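Local coordinates for protein probable ribosomal RNA small subunit methyltransferase (PDB 3DMH) that methylates the N2 atom of a guanine in 16S ribosomal RNA, using S-adenosylmethionine as methyl donor, at residues E257-E262 with Q283-D288. Residues are numbered along the deposited sequence; the frame is centred on the assembly and turned at random.
With SAM (S-adenosylmethionine), chain D.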
loop_
_atom_site.group_PDB
_atom_site.type_symbol
_atom_site.label_atom_id
_atom_site.label_comp_id
_atom_site.label_asym_id
_atom_site.label_seq_id
_atom_site.Cartn_x
_atom_site.Cartn_y
_atom_site.Cartn_z
ATOM N N GLU A 257 4.637 18.915 -14.484
ATOM C CA GLU A 257 3.237 18.498 -14.424
ATOM C C GLU A 257 3.201 17.022 -14.024
ATOM O O GLU A 257 3.343 16.139 -14.869
ATOM C CB GLU A 257 2.554 18.742 -15.775
ATOM C CG GLU A 257 2.766 20.172 -16.289
ATOM C CD GLU A 257 2.150 20.451 -17.655
ATOM O OE1 GLU A 257 1.363 19.626 -18.164
ATOM O OE2 GLU A 257 2.453 21.522 -18.222
ATOM N N VAL A 258 3.026 16.782 -12.723
ATOM C CA VAL A 258 3.267 15.473 -12.102
ATOM C C VAL A 258 1.990 14.673 -11.910
ATOM O O VAL A 258 0.964 15.218 -11.474
ATOM C CB VAL A 258 3.978 15.621 -10.734
ATOM C CG1 VAL A 258 4.475 14.270 -10.259
ATOM C CG2 VAL A 258 5.149 16.596 -10.818
ATOM N N VAL A 259 2.085 13.388 -12.263
ATOM C CA VAL A 259 1.067 12.386 -11.953
ATOM C C VAL A 259 1.721 11.391 -11.014
ATOM O O VAL A 259 2.755 10.823 -11.360
ATOM C CB VAL A 259 0.608 11.624 -13.196
ATOM C CG1 VAL A 259 -0.408 10.530 -12.809
ATOM C CG2 VAL A 259 -0.019 12.576 -14.204
ATOM N N GLY A 260 1.156 11.214 -9.818
ATOM C CA GLY A 260 1.642 10.201 -8.870
ATOM C C GLY A 260 0.666 9.047 -8.932
ATOM O O GLY A 260 -0.545 9.264 -8.940
ATOM N N VAL A 261 1.201 7.826 -9.025
ATOM C CA VAL A 261 0.375 6.613 -8.901
ATOM C C VAL A 261 0.812 5.885 -7.652
ATOM O O VAL A 261 2.001 5.762 -7.365
ATOM C CB VAL A 261 0.424 5.683 -10.133
ATOM C CG1 VAL A 261 -0.295 6.348 -11.320
ATOM C CG2 VAL A 261 1.844 5.257 -10.550
ATOM N N GLU A 262 -0.181 5.429 -6.893
ATOM C CA GLU A 262 0.079 4.864 -5.565
ATOM C C GLU A 262 -1.030 3.859 -5.242
ATOM O O GLU A 262 -2.227 4.206 -5.371
ATOM C CB GLU A 262 0.120 6.006 -4.541
ATOM C CG GLU A 262 0.133 5.581 -3.084
ATOM C CD GLU A 262 1.284 4.645 -2.762
ATOM O OE1 GLU A 262 2.451 5.047 -2.953
ATOM O OE2 GLU A 262 0.999 3.522 -2.311
ATOM N N GLN A 283 -1.581 15.373 -9.823
ATOM C CA GLN A 283 -2.606 14.350 -9.809
ATOM C C GLN A 283 -2.126 13.254 -8.898
ATOM O O GLN A 283 -1.022 12.745 -9.073
ATOM C CB GLN A 283 -2.847 13.792 -11.200
ATOM C CG GLN A 283 -3.382 14.843 -12.168
ATOM C CD GLN A 283 -3.712 14.254 -13.514
ATOM O OE1 GLN A 283 -4.628 13.433 -13.641
ATOM N NE2 GLN A 283 -2.963 14.650 -14.525
ATOM N N ALA A 284 -2.937 12.947 -7.900
ATOM C CA ALA A 284 -2.582 11.943 -6.909
ATOM C C ALA A 284 -3.537 10.780 -7.101
ATOM O O ALA A 284 -4.637 10.767 -6.538
ATOM C CB ALA A 284 -2.716 12.519 -5.502
ATOM N N LEU A 285 -3.103 9.792 -7.884
ATOM C CA LEU A 285 -4.018 8.734 -8.300
ATOM C C LEU A 285 -3.852 7.504 -7.459
ATOM O O LEU A 285 -2.740 7.070 -7.181
ATOM C CB LEU A 285 -3.802 8.369 -9.770
ATOM C CG LEU A 285 -3.837 9.549 -10.740
ATOM C CD1 LEU A 285 -3.659 9.009 -12.129
ATOM C CD2 LEU A 285 -5.147 10.278 -10.612
ATOM N N HIS A 286 -4.990 6.939 -7.092
ATOM C CA HIS A 286 -5.034 5.655 -6.425
ATOM C C HIS A 286 -5.064 4.611 -7.536
ATOM O O HIS A 286 -6.053 4.466 -8.242
ATOM C CB HIS A 286 -6.278 5.591 -5.527
ATOM C CG HIS A 286 -6.299 4.398 -4.621
ATOM N ND1 HIS A 286 -7.455 3.872 -4.082
ATOM C CD2 HIS A 286 -5.279 3.647 -4.138
ATOM C CE1 HIS A 286 -7.147 2.839 -3.315
ATOM N NE2 HIS A 286 -5.832 2.676 -3.346
ATOM N N SER A 287 -3.964 3.877 -7.679
ATOM C CA SER A 287 -3.727 3.091 -8.879
ATOM C C SER A 287 -2.788 1.932 -8.570
ATOM O O SER A 287 -1.816 2.100 -7.828
ATOM C CB SER A 287 -3.018 3.980 -9.897
ATOM O OG SER A 287 -2.881 3.341 -11.161
ATOM N N ASP A 288 -3.080 0.777 -9.170
ATOM C CA ASP A 288 -2.158 -0.361 -9.134
ATOM C C ASP A 288 -1.207 -0.149 -10.315
ATOM O O ASP A 288 -1.601 -0.326 -11.465
ATOM C CB ASP A 288 -2.946 -1.669 -9.297
ATOM C CG ASP A 288 -2.059 -2.909 -9.318
ATOM O OD1 ASP A 288 -0.868 -2.796 -8.954
ATOM O OD2 ASP A 288 -2.577 -3.992 -9.678
HETATM N N SAM D . 7.927 7.728 -3.631
HETATM C CA SAM D . 7.806 7.674 -2.133
HETATM C C SAM D . 9.114 8.122 -1.518
HETATM O O SAM D . 10.080 8.203 -2.289
HETATM O OXT SAM D . 9.177 8.347 -0.297
HETATM C CB SAM D . 7.500 6.254 -1.649
HETATM C CG SAM D . 8.535 5.188 -2.017
HETATM S SD SAM D . 8.119 3.575 -1.280
HETATM C CE SAM D . 9.737 2.750 -1.273
HETATM C "C5'" SAM D . 7.284 2.637 -2.593
HETATM C "C4'" SAM D . 5.837 3.064 -2.778
HETATM O "O4'" SAM D . 5.309 2.169 -3.755
HETATM C "C3'" SAM D . 4.963 2.962 -1.520
HETATM O "O3'" SAM D . 4.313 4.192 -1.229
HETATM C "C2'" SAM D . 3.981 1.838 -1.866
HETATM O "O2'" SAM D . 2.714 1.928 -1.245
HETATM C "C1'" SAM D . 3.957 1.988 -3.385
HETATM N N9 SAM D . 3.408 0.812 -4.032
HETATM C C8 SAM D . 3.475 -0.521 -3.634
HETATM N N7 SAM D . 2.848 -1.292 -4.556
HETATM C C5 SAM D . 2.363 -0.450 -5.535
HETATM C C6 SAM D . 1.607 -0.657 -6.696
HETATM N N6 SAM D . 1.185 -1.880 -7.044
HETATM N N1 SAM D . 1.295 0.442 -7.462
HETATM C C2 SAM D . 1.691 1.712 -7.107
HETATM N N3 SAM D . 2.392 1.953 -5.930
HETATM C C4 SAM D . 2.718 0.870 -5.190
HETATM O O HOH W 1 -0.601 16.750 -13.238
#
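Val259 lays its two methyls over different neighbours on the adjoining strand: CG1, anti to the backbone N (chi1 177°), packs 3.7 Å from CD1 of Leu285, while CG2 meets the amide end of Gln283, 3.6 Å from NE2. Further along the same face, CB of Val261 rests against CB of Ser287, and Leu293 touches both Val259 and Leu285. The backbones pair in parallel, with Gly260 N donating almost straight to Gln283 O (2.8 Å, 178° at the hydrogen) and Leu285 N returning a bond to Gly260 O; the bond from Glu262 N to Leu285 O is weak. Ser287 N reaches Glu262 O from well above the carbonyl plane, and CD2 of His286 brings its ring edge to that same oxygen (3.3 Å). With helix 265-277 between them, the strands form a beta-alpha-beta unit at one border of the Rossmann-like methyltransferase sheet, their C-terminal ends facing S-adenosylmethionine. There the bent side chain of Glu262 (chi2 56°) grips the ribose diol, OE1 accepting a hydrogen bond from O3' of S-adenosylmethionine (2.7 Å) and OE2 one from its O2' (2.6 Å), while the backbone N atoms of Gly243 and Asp264 steady the carboxylate. With an alanine in place of Glu262, both ribose hydroxyls would probably lose these acceptors, and the sugar would be less firmly placed. Asp288 OD1 accepts a hydrogen bond from N6 of the cofactor's adenine (2.9 Å), its carboxylate also salt-bridged through OD2 to Arg80 and Lys24.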